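Local structure of uncharacterized protein (4ZKQ) at residues A[189-195]-A[207-213]; A[62-68]-A[150-154]; A[314-318]-A[374-378]; A[289-295]-A[361-367]. The protein binds chemokines and probably serves the rodent gammaherpesvirus that encodes it as a decoy receptor that intercepts these host signals. All blocks are in the same frame, centred on the assembly; numbering follows the deposited sequence.

How the interactions relate
All four contacts lie in a chain built largely of beta sheet. Interactions 1 and 2 touch: Leu63, Leu65 and Leu66 of 62-68 pack on Met192, Gln194, Thr207 and Ile209, with Leu65 CD1 3.4 Å from Ile209 CD1. Interactions 3 and 4 sit beyond the chain's centre from interaction 2, their own centres about 16 Å apart. Interactions 1 and 3 reach the same large sheet, one through a hairpin, the other where a strand pair frays into loops. Interaction 4 is the most buried, with an apolar face on one side of its strands and a polar, charged one on the other; interaction 2 instead relies on an arginine gripping a turn, and interaction 3 on backbone bonds beside partly exposed loops.

Interaction 1. Residues A[189-195]-A[207-213]; sequences GLEMKQV and TCIATTL
Glu191 and Thr212 face each other as a hydrogen-bonded pair, Glu191 N giving to Thr212 O at 3.0 Å and Thr212 N returning the bond to Glu191 O at 2.8 Å. Two residues on, Lys193 and Ala210 repeat the exchange within the antiparallel beta hairpin of strands 190-195 and 206-223. In a fifth bond, Val195 N gives to Cys208 O from above the carbonyl plane. Cys208 is also tied by a disulfide to Cys197, a covalent clasp across the hairpin loop.

The face carrying Leu190, Met192, Ile209 and Leu213 is mainly apolar, as suits a surface on which Leu63 and Leu65 of strand 63-65 pack. Leu190 and Leu213 run alongside each other, with CD1 of Leu190 3.8 Å from CD2 of Leu213. With its CG anti to the backbone N (chi1 -176°), Leu190 also sets that carbon against the methyl of Thr211. On the other face the small Ala210 accepts Val195 CG1 on its methyl, while Glu191 turns outward to a salt bridge with Lys61. Back on the Met192 side, Gln194 is extended and lies athwart Thr207, its NE2 3.5 Å from Thr207 CG2. One water accepts from Gln194 NE2 and from Cys208 N, and donates to Val195 O at 2.9 Å.

Interaction 2. Residues A[62-68]-A[150-154]; sequences FLDLLEK and LRVPG
Arg151 supplies the direct hydrogen bonds across this contact, both to backbone carbonyls: NH1 gives to Leu65 O at 2.9 Å and NH2 to Leu66 O at 3.0 Å. Each oxygen lies near the guanidinium plane, yet each carbonyl is met from above its own plane. Leu65 O is gripped twice, because Lys68 N reaches it from the opposite face. A bend at chi3 (64°) turns the guanidinium toward these oxygens, and a long side chain with several N-H groups is well suited to holding two neighbouring carbonyls.

What it holds is a type I' beta turn, Leu65 to Lys68, joining strands 63-65 and 68-74 in a tight hairpin; strand 147-152 pairs with the latter strand in the same antiparallel sheet.

Water joins the two basic residues: a single molecule accepts from Lys68 NZ and from Arg151 NE, each at 2.8 Å.

Among the packing contacts, the extended aliphatic chain of Lys68 passes nearly perpendicular to Arg151 and sets CB over one guanidinium face, toward its rim, with CG 3.4 Å from Arg151 NH2. Lys68 NZ ends 4.8 Å from Arg151 NH2. Farther along, Phe62 CE2 meets Val152 CG1 at 4.2 Å and Leu150 CB, this corner of the ring touching aliphatic carbons.

Interaction 3. Residues A[314-318]-A[374-378]; sequences GTSGL and TDQGF
Gln376 lays its aliphatic stem over the backbone of Gly317, CG 3.7 Å from Gly317 CA. Its CG stands between the backbone N and the carbonyl carbon (chi1 61°), which brings the chain across the loop, and the extended remainder carries NE2 to 4.1 Å from Leu318 N, a distance of mere proximity. Gly317 suits this place on two counts: it has a positive phi (73°), and a beta carbon there would run into Gln376 CG.

Nearby, Leu318 is set roughly square to Thr374, with Leu318 CD2 4.1 Å from Thr374 OG1, a slight touch between two exposed residues.

The hydrogen bonds lie at the other end. Thr315 and Phe378 form an antiparallel hydrogen-bonded pair: Thr315 N gives to Phe378 O at 2.9 Å, and Phe378 N to Thr315 O at 2.8 Å. Here strands 308-315 and 378-384 are paired within the large mixed sheet, and beyond this pair the two segments continue as loops. Gly314 is a fitting neighbour, since a beta carbon on it would collide with Phe378 O. The Phe378 side chain shares a face of the sheet with that of Thr315; its ring meets that of Trp313 with planes inclined by about 55°, and the side chain also touches Glu393 and Tyr395 of strand 388-395.

Two firm backbone bonds thus define the end of the strand pair, while the loops past it rest on loose van der Waals contacts; Thr374 O, buried here, finds no hydrogen-bonding partner, consistent with a loop side held by packing and not by polar bonds.

Interaction 4. Residues A[289-295]-A[361-367]; sequences KQISYTF and VRLDVRV
Ser292 and Asp364 carry the shortest polar link across the strands, Ser292 OG giving its proton to Asp364 OD1 at 2.6 Å. It meets that oxygen on the anti side but 33° out of the carboxylate plane, while Arg362 NE takes the syn lone pair in a salt bridge of 2.8 Å, almost exactly in the guanidinium plane. OD1 thus has two firm donors, and OD2 is paired with Arg351. This double countercharge would probably keep the buried carboxylate ionised. Gln290 slants across Asp364, its amide plane only 19° from the carboxylate.

The backbone ladder is regular and antiparallel: Ile291 with Val365, Tyr293 with Leu363 and Phe295 with Val361 exchange bonds in both directions, Tyr293 N reaching Leu363 O at 2.8 Å.

Those same residues supply the apolar packing, on the face away from Asp364. Val361 makes a CH-pi contact over one face of the Phe295 ring, CB 3.8 Å from its centroid. A chi1 of 57° tucks Phe295 CG in over its own backbone, folding the ring over that valine. Val365 CG2 meets the Tyr293 ring at its edge, 3.9 Å from CE2.

Strands 285-286 and 350-355 flank this central pair in an antiparallel four-stranded sheet, whose apolar face packs against strands 378-384 and 388-395 through Leu381, Met383 and Tyr394.

Interaction 1. Residues A[189-195]-A[207-213]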
# COMPACT_ATOMS: atom_id res chain seq x y z
N GLY A 189 -9.24 2.03 -13.16
CA GLY A 189 -8.21 1.64 -12.21
C GLY A 189 -8.74 0.90 -10.99
O GLY A 189 -8.05 0.03 -10.45
N LEU A 190 -9.94 1.26 -10.56
CA LEU A 190 -10.66 0.54 -9.52
C LEU A 190 -12.06 0.24 -10.02
O LEU A 190 -12.80 1.15 -10.37
CB LEU A 190 -10.73 1.33 -8.22
CG LEU A 190 -11.39 0.66 -7.00
CD1 LEU A 190 -10.80 1.23 -5.71
CD2 LEU A 190 -12.90 0.85 -6.98
N GLU A 191 -12.40 -1.04 -10.06
CA GLU A 191 -13.75 -1.48 -10.38
C GLU A 191 -14.28 -2.29 -9.20
O GLU A 191 -13.56 -3.12 -8.66
CB GLU A 191 -13.76 -2.33 -11.66
CG GLU A 191 -13.20 -1.64 -12.91
CD GLU A 191 -14.15 -0.63 -13.54
OE1 GLU A 191 -15.16 -0.26 -12.90
OE2 GLU A 191 -13.88 -0.20 -14.68
N MET A 192 -15.51 -2.02 -8.79
CA MET A 192 -16.13 -2.79 -7.71
C MET A 192 -17.49 -3.33 -8.15
O MET A 192 -18.25 -2.65 -8.83
CB MET A 192 -16.28 -1.93 -6.45
CG MET A 192 -17.17 -0.72 -6.62
SD MET A 192 -17.03 0.48 -5.28
CE MET A 192 -17.22 -0.57 -3.84
N LYS A 193 -17.77 -4.57 -7.76
CA LYS A 193 -19.07 -5.17 -8.04
C LYS A 193 -19.47 -6.15 -6.95
O LYS A 193 -18.64 -6.89 -6.42
CB LYS A 193 -19.06 -5.88 -9.40
CG LYS A 193 -18.03 -6.99 -9.53
CD LYS A 193 -18.25 -7.81 -10.80
CE LYS A 193 -17.09 -8.75 -11.07
NZ LYS A 193 -17.54 -10.15 -11.32
N GLN A 194 -20.75 -6.15 -6.61
CA GLN A 194 -21.26 -7.13 -5.67
C GLN A 194 -21.30 -8.49 -6.34
O GLN A 194 -21.71 -8.61 -7.50
CB GLN A 194 -22.64 -6.74 -5.16
CG GLN A 194 -23.22 -7.74 -4.18
CD GLN A 194 -24.52 -7.28 -3.59
OE1 GLN A 194 -25.06 -6.24 -3.98
NE2 GLN A 194 -25.05 -8.04 -2.65
N VAL A 195 -20.84 -9.51 -5.62
CA VAL A 195 -20.84 -10.88 -6.09
C VAL A 195 -21.54 -11.76 -5.06
O VAL A 195 -21.70 -11.36 -3.91
CB VAL A 195 -19.42 -11.41 -6.34
CG1 VAL A 195 -18.77 -10.69 -7.51
CG2 VAL A 195 -18.57 -11.28 -5.07
N THR A 207 -22.42 -9.50 2.82
CA THR A 207 -22.46 -8.95 1.48
C THR A 207 -21.05 -9.01 0.91
O THR A 207 -20.12 -8.49 1.52
CB THR A 207 -22.98 -7.50 1.49
OG1 THR A 207 -24.24 -7.45 2.15
CG2 THR A 207 -23.13 -6.96 0.07
N CYS A 208 -20.90 -9.66 -0.24
CA CYS A 208 -19.58 -9.87 -0.83
C CYS A 208 -19.33 -8.94 -2.01
O CYS A 208 -20.19 -8.76 -2.88
CB CYS A 208 -19.41 -11.32 -1.26
SG CYS A 208 -19.44 -12.48 0.13
N ILE A 209 -18.14 -8.34 -2.02
CA ILE A 209 -17.74 -7.37 -3.03
C ILE A 209 -16.40 -7.76 -3.60
O ILE A 209 -15.46 -8.08 -2.86
CB ILE A 209 -17.60 -5.95 -2.45
CG1 ILE A 209 -18.89 -5.51 -1.74
CG2 ILE A 209 -17.24 -4.94 -3.55
CD1 ILE A 209 -18.60 -4.88 -0.41
N ALA A 210 -16.30 -7.74 -4.93
CA ALA A 210 -15.04 -7.90 -5.62
C ALA A 210 -14.55 -6.53 -6.06
O ALA A 210 -15.28 -5.78 -6.71
CB ALA A 210 -15.18 -8.83 -6.81
N THR A 211 -13.32 -6.18 -5.66
CA THR A 211 -12.70 -4.93 -6.08
C THR A 211 -11.47 -5.26 -6.90
O THR A 211 -10.55 -5.92 -6.41
CB THR A 211 -12.29 -4.06 -4.87
OG1 THR A 211 -13.46 -3.68 -4.14
CG2 THR A 211 -11.57 -2.78 -5.33
N THR A 212 -11.47 -4.85 -8.16
CA THR A 212 -10.33 -5.08 -9.04
C THR A 212 -9.50 -3.80 -9.14
O THR A 212 -10.02 -2.75 -9.52
CB THR A 212 -10.78 -5.56 -10.43
OG1 THR A 212 -11.61 -6.72 -10.28
CG2 THR A 212 -9.58 -5.92 -11.30
N LEU A 213 -8.23 -3.91 -8.77
CA LEU A 213 -7.29 -2.80 -8.86
C LEU A 213 -6.38 -3.04 -10.05
O LEU A 213 -5.71 -4.07 -10.12
CB LEU A 213 -6.47 -2.69 -7.57
CG LEU A 213 -7.27 -2.51 -6.27
CD1 LEU A 213 -6.36 -2.65 -5.05
CD2 LEU A 213 -7.98 -1.18 -6.26
O HOH W 1 -23.27 -10.27 -1.75

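Interaction 2. Residues A[62-68]-A[150-154]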
# COMPACT_ATOMS: atom_id res chain seq x y z
N PHE A 62 -18.51 4.56 -5.16
CA PHE A 62 -19.43 4.02 -4.17
C PHE A 62 -20.41 3.04 -4.79
O PHE A 62 -20.83 3.22 -5.94
CB PHE A 62 -20.21 5.15 -3.49
CG PHE A 62 -19.38 6.01 -2.59
CD1 PHE A 62 -18.65 7.08 -3.10
CD2 PHE A 62 -19.35 5.78 -1.23
CE1 PHE A 62 -17.90 7.88 -2.27
CE2 PHE A 62 -18.60 6.58 -0.39
CZ PHE A 62 -17.87 7.63 -0.91
N LEU A 63 -20.76 2.00 -4.04
CA LEU A 63 -21.84 1.09 -4.39
C LEU A 63 -22.92 1.13 -3.32
O LEU A 63 -22.62 1.30 -2.14
CB LEU A 63 -21.34 -0.35 -4.53
CG LEU A 63 -20.92 -0.89 -5.90
CD1 LEU A 63 -20.60 -2.36 -5.74
CD2 LEU A 63 -21.99 -0.68 -6.95
N ASP A 64 -24.17 0.98 -3.72
CA ASP A 64 -25.25 0.92 -2.75
C ASP A 64 -25.27 -0.47 -2.15
O ASP A 64 -25.60 -1.44 -2.82
CB ASP A 64 -26.60 1.27 -3.38
CG ASP A 64 -27.72 1.34 -2.35
OD1 ASP A 64 -27.65 2.21 -1.45
OD2 ASP A 64 -28.66 0.52 -2.44
N LEU A 65 -24.88 -0.56 -0.88
CA LEU A 65 -24.74 -1.83 -0.19
C LEU A 65 -25.28 -1.72 1.23
O LEU A 65 -24.97 -0.75 1.94
CB LEU A 65 -23.28 -2.27 -0.14
CG LEU A 65 -22.56 -2.51 -1.47
CD1 LEU A 65 -21.08 -2.63 -1.23
CD2 LEU A 65 -23.08 -3.77 -2.15
N LEU A 66 -26.08 -2.70 1.64
CA LEU A 66 -26.70 -2.69 2.96
C LEU A 66 -27.29 -1.31 3.27
O LEU A 66 -27.13 -0.78 4.36
CB LEU A 66 -25.69 -3.10 4.03
CG LEU A 66 -25.22 -4.56 3.90
CD1 LEU A 66 -24.07 -4.88 4.85
CD2 LEU A 66 -26.37 -5.51 4.16
N GLU A 67 -27.92 -0.73 2.25
CA GLU A 67 -28.74 0.49 2.38
C GLU A 67 -27.97 1.81 2.55
O GLU A 67 -28.57 2.83 2.92
CB GLU A 67 -29.73 0.32 3.53
CG GLU A 67 -30.57 -0.95 3.43
CD GLU A 67 -31.70 -1.03 4.45
OE1 GLU A 67 -32.01 0.01 5.08
OE2 GLU A 67 -32.27 -2.12 4.62
N LYS A 68 -26.67 1.81 2.26
CA LYS A 68 -25.90 3.05 2.19
C LYS A 68 -24.89 3.00 1.05
O LYS A 68 -24.48 1.91 0.63
CB LYS A 68 -25.17 3.34 3.49
CG LYS A 68 -26.05 3.59 4.70
CD LYS A 68 -25.20 3.96 5.91
CE LYS A 68 -26.01 4.01 7.20
NZ LYS A 68 -25.14 4.26 8.40
N LEU A 150 -15.88 3.40 3.75
CA LEU A 150 -16.64 4.62 3.99
C LEU A 150 -18.10 4.36 3.68
O LEU A 150 -18.41 3.69 2.70
CB LEU A 150 -16.13 5.78 3.15
CG LEU A 150 -14.69 6.22 3.42
CD1 LEU A 150 -13.72 5.38 2.61
CD2 LEU A 150 -14.54 7.69 3.09
N ARG A 151 -18.99 4.89 4.52
CA ARG A 151 -20.42 4.71 4.32
C ARG A 151 -21.15 6.03 4.54
O ARG A 151 -20.86 6.78 5.47
CB ARG A 151 -20.96 3.63 5.25
CG ARG A 151 -20.70 2.23 4.71
CD ARG A 151 -21.09 1.12 5.66
NE ARG A 151 -22.52 1.08 5.93
CZ ARG A 151 -23.42 0.52 5.13
NH1 ARG A 151 -23.06 -0.05 3.98
NH2 ARG A 151 -24.70 0.53 5.48
N VAL A 152 -22.09 6.31 3.64
CA VAL A 152 -22.86 7.54 3.68
C VAL A 152 -24.24 7.27 3.05
O VAL A 152 -24.35 6.47 2.12
CB VAL A 152 -22.09 8.68 2.95
CG1 VAL A 152 -21.94 8.38 1.46
CG2 VAL A 152 -22.74 10.02 3.19
N PRO A 153 -25.30 7.91 3.57
CA PRO A 153 -26.64 7.45 3.19
C PRO A 153 -27.19 8.04 1.90
O PRO A 153 -26.45 8.65 1.11
CB PRO A 153 -27.52 7.89 4.38
CG PRO A 153 -26.62 8.66 5.31
CD PRO A 153 -25.38 9.00 4.55
N GLY A 154 -28.49 7.85 1.70
CA GLY A 154 -29.24 8.46 0.61
C GLY A 154 -28.71 8.08 -0.75
O GLY A 154 -27.85 7.21 -0.86
O HOH W 2 -23.02 5.94 7.74
O HOH W 3 -23.57 1.95 8.39

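Interaction 3. Residues A[314-318]-A[374-378]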
# COMPACT_ATOMS: atom_id res chain seq x y z
N GLY A 314 12.80 -8.29 5.14
CA GLY A 314 13.18 -9.68 5.28
C GLY A 314 12.71 -10.29 6.58
O GLY A 314 12.26 -9.59 7.48
N THR A 315 12.80 -11.61 6.64
CA THR A 315 12.48 -12.37 7.83
C THR A 315 13.35 -13.62 7.82
O THR A 315 13.56 -14.22 6.77
CB THR A 315 10.98 -12.77 7.89
OG1 THR A 315 10.72 -13.52 9.08
CG2 THR A 315 10.58 -13.60 6.67
N SER A 316 13.87 -14.00 8.99
CA SER A 316 14.74 -15.16 9.09
C SER A 316 13.97 -16.47 8.99
O SER A 316 14.57 -17.55 9.01
CB SER A 316 15.51 -15.14 10.41
OG SER A 316 16.58 -14.21 10.36
N GLY A 317 12.65 -16.38 8.88
CA GLY A 317 11.82 -17.55 9.09
C GLY A 317 11.85 -17.79 10.58
O GLY A 317 12.12 -16.86 11.34
N LEU A 318 11.60 -19.02 11.01
CA LEU A 318 11.62 -19.34 12.44
C LEU A 318 10.60 -18.50 13.20
O LEU A 318 9.59 -19.02 13.68
CB LEU A 318 13.02 -19.10 13.01
CG LEU A 318 14.20 -19.83 12.37
CD1 LEU A 318 15.51 -19.17 12.76
CD2 LEU A 318 14.20 -21.30 12.76
N THR A 374 18.96 -25.72 9.46
CA THR A 374 17.72 -25.09 9.92
C THR A 374 17.61 -23.59 9.63
O THR A 374 17.34 -22.78 10.52
CB THR A 374 17.52 -25.31 11.45
OG1 THR A 374 16.32 -24.66 11.88
CG2 THR A 374 18.70 -24.77 12.24
N ASP A 375 17.79 -23.23 8.36
CA ASP A 375 17.70 -21.83 7.94
C ASP A 375 16.74 -21.65 6.76
O ASP A 375 16.70 -22.47 5.84
CB ASP A 375 19.08 -21.29 7.57
CG ASP A 375 19.97 -21.07 8.79
OD1 ASP A 375 19.42 -20.77 9.87
OD2 ASP A 375 21.20 -21.20 8.67
N GLN A 376 15.97 -20.57 6.81
CA GLN A 376 15.02 -20.28 5.75
C GLN A 376 14.77 -18.78 5.63
O GLN A 376 13.63 -18.33 5.49
CB GLN A 376 13.70 -21.01 6.01
CG GLN A 376 12.99 -20.63 7.30
CD GLN A 376 11.57 -21.16 7.36
OE1 GLN A 376 10.71 -20.76 6.56
NE2 GLN A 376 11.31 -22.06 8.29
N GLY A 377 15.85 -18.00 5.67
CA GLY A 377 15.76 -16.56 5.52
C GLY A 377 15.16 -16.13 4.19
O GLY A 377 15.34 -16.81 3.17
N PHE A 378 14.45 -15.01 4.20
CA PHE A 378 13.84 -14.46 2.98
C PHE A 378 13.99 -12.95 2.96
O PHE A 378 13.75 -12.29 3.97
CB PHE A 378 12.37 -14.84 2.90
CG PHE A 378 11.62 -14.16 1.77
CD1 PHE A 378 11.62 -14.71 0.50
CD2 PHE A 378 10.90 -13.00 2.00
CE1 PHE A 378 10.92 -14.10 -0.53
CE2 PHE A 378 10.20 -12.39 0.97
CZ PHE A 378 10.21 -12.94 -0.29

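Interaction 4. Residues A[289-295]-A[361-367]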
# COMPACT_ATOMS: atom_id res chain seq x y z
N LYS A 289 30.16 -12.21 7.37
CA LYS A 289 29.47 -11.13 8.05
C LYS A 289 28.19 -10.73 7.31
O LYS A 289 27.22 -10.28 7.93
CB LYS A 289 30.39 -9.91 8.19
CG LYS A 289 31.73 -10.23 8.84
CD LYS A 289 32.64 -9.01 8.91
CE LYS A 289 33.03 -8.50 7.52
NZ LYS A 289 33.68 -9.55 6.69
N GLN A 290 28.20 -10.88 5.99
CA GLN A 290 27.04 -10.52 5.17
C GLN A 290 27.03 -11.23 3.82
O GLN A 290 28.05 -11.71 3.34
CB GLN A 290 27.01 -9.01 4.95
CG GLN A 290 28.12 -8.48 4.06
CD GLN A 290 28.10 -6.97 3.95
OE1 GLN A 290 27.49 -6.28 4.77
NE2 GLN A 290 28.78 -6.44 2.94
N ILE A 291 25.84 -11.28 3.21
CA ILE A 291 25.69 -11.74 1.84
C ILE A 291 25.46 -10.53 0.94
O ILE A 291 24.66 -9.66 1.28
CB ILE A 291 24.50 -12.71 1.67
CG1 ILE A 291 24.49 -13.77 2.77
CG2 ILE A 291 24.55 -13.36 0.28
CD1 ILE A 291 23.23 -14.61 2.80
N SER A 292 26.15 -10.50 -0.19
CA SER A 292 25.99 -9.41 -1.15
C SER A 292 25.45 -9.92 -2.48
O SER A 292 25.95 -10.91 -3.03
CB SER A 292 27.33 -8.70 -1.37
OG SER A 292 27.82 -8.18 -0.15
N TYR A 293 24.41 -9.26 -2.97
CA TYR A 293 23.82 -9.56 -4.26
C TYR A 293 23.98 -8.38 -5.19
O TYR A 293 23.81 -7.23 -4.76
CB TYR A 293 22.34 -9.90 -4.13
CG TYR A 293 22.00 -10.97 -3.11
CD1 TYR A 293 22.12 -12.31 -3.43
CD2 TYR A 293 21.53 -10.63 -1.85
CE1 TYR A 293 21.79 -13.29 -2.52
CE2 TYR A 293 21.20 -11.60 -0.93
CZ TYR A 293 21.34 -12.93 -1.27
OH TYR A 293 21.01 -13.89 -0.35
N THR A 294 24.29 -8.65 -6.45
CA THR A 294 24.34 -7.60 -7.45
C THR A 294 23.52 -7.98 -8.67
O THR A 294 23.32 -9.16 -8.96
CB THR A 294 25.79 -7.28 -7.88
OG1 THR A 294 26.34 -8.39 -8.59
CG2 THR A 294 26.65 -6.97 -6.67
N PHE A 295 23.02 -6.96 -9.36
CA PHE A 295 22.28 -7.17 -10.59
C PHE A 295 22.32 -5.89 -11.42
O PHE A 295 22.51 -4.80 -10.89
CB PHE A 295 20.83 -7.58 -10.31
CG PHE A 295 20.08 -6.59 -9.45
CD1 PHE A 295 19.40 -5.53 -10.01
CD2 PHE A 295 20.04 -6.75 -8.07
CE1 PHE A 295 18.71 -4.63 -9.22
CE2 PHE A 295 19.35 -5.85 -7.28
CZ PHE A 295 18.68 -4.79 -7.85
N VAL A 361 23.15 -2.51 -9.29
CA VAL A 361 22.73 -2.36 -7.91
C VAL A 361 23.44 -3.41 -7.08
O VAL A 361 23.66 -4.53 -7.55
CB VAL A 361 21.21 -2.51 -7.75
CG1 VAL A 361 20.81 -2.46 -6.28
CG2 VAL A 361 20.49 -1.44 -8.52
N ARG A 362 23.79 -3.03 -5.86
CA ARG A 362 24.30 -3.98 -4.89
C ARG A 362 23.46 -3.92 -3.62
O ARG A 362 23.30 -2.85 -3.01
CB ARG A 362 25.77 -3.72 -4.58
CG ARG A 362 26.33 -4.59 -3.46
CD ARG A 362 27.84 -4.42 -3.31
NE ARG A 362 28.33 -5.02 -2.07
CZ ARG A 362 29.61 -5.27 -1.81
NH1 ARG A 362 30.55 -5.00 -2.71
NH2 ARG A 362 29.96 -5.81 -0.65
N LEU A 363 22.92 -5.07 -3.24
CA LEU A 363 22.22 -5.25 -1.98
C LEU A 363 23.06 -6.07 -1.01
O LEU A 363 23.40 -7.22 -1.30
CB LEU A 363 20.88 -5.94 -2.20
CG LEU A 363 20.07 -6.28 -0.94
CD1 LEU A 363 19.61 -5.02 -0.22
CD2 LEU A 363 18.89 -7.15 -1.29
N ASP A 364 23.39 -5.49 0.14
CA ASP A 364 24.08 -6.21 1.20
C ASP A 364 23.09 -6.57 2.29
O ASP A 364 22.33 -5.73 2.75
CB ASP A 364 25.22 -5.37 1.78
CG ASP A 364 26.24 -4.99 0.75
OD1 ASP A 364 26.62 -5.86 -0.06
OD2 ASP A 364 26.67 -3.82 0.74
N VAL A 365 23.11 -7.84 2.67
CA VAL A 365 22.27 -8.34 3.74
C VAL A 365 23.14 -8.80 4.90
O VAL A 365 23.89 -9.77 4.77
CB VAL A 365 21.40 -9.52 3.27
CG1 VAL A 365 20.48 -9.97 4.38
CG2 VAL A 365 20.59 -9.14 2.04
N ARG A 366 23.04 -8.11 6.03
CA ARG A 366 23.79 -8.51 7.21
C ARG A 366 23.19 -9.79 7.78
O ARG A 366 21.97 -9.91 7.88
CB ARG A 366 23.79 -7.39 8.26
CG ARG A 366 24.76 -7.62 9.41
CD ARG A 366 24.57 -6.60 10.53
NE ARG A 366 24.53 -7.26 11.84
CZ ARG A 366 25.57 -7.37 12.66
NH1 ARG A 366 26.75 -6.87 12.35
NH2 ARG A 366 25.41 -7.99 13.83
N VAL A 367 24.05 -10.73 8.14
CA VAL A 367 23.61 -12.01 8.69
C VAL A 367 24.52 -12.44 9.84
O VAL A 367 25.62 -11.91 9.99
CB VAL A 367 23.60 -13.12 7.61
CG1 VAL A 367 22.60 -12.78 6.50
CG2 VAL A 367 25.00 -13.32 7.02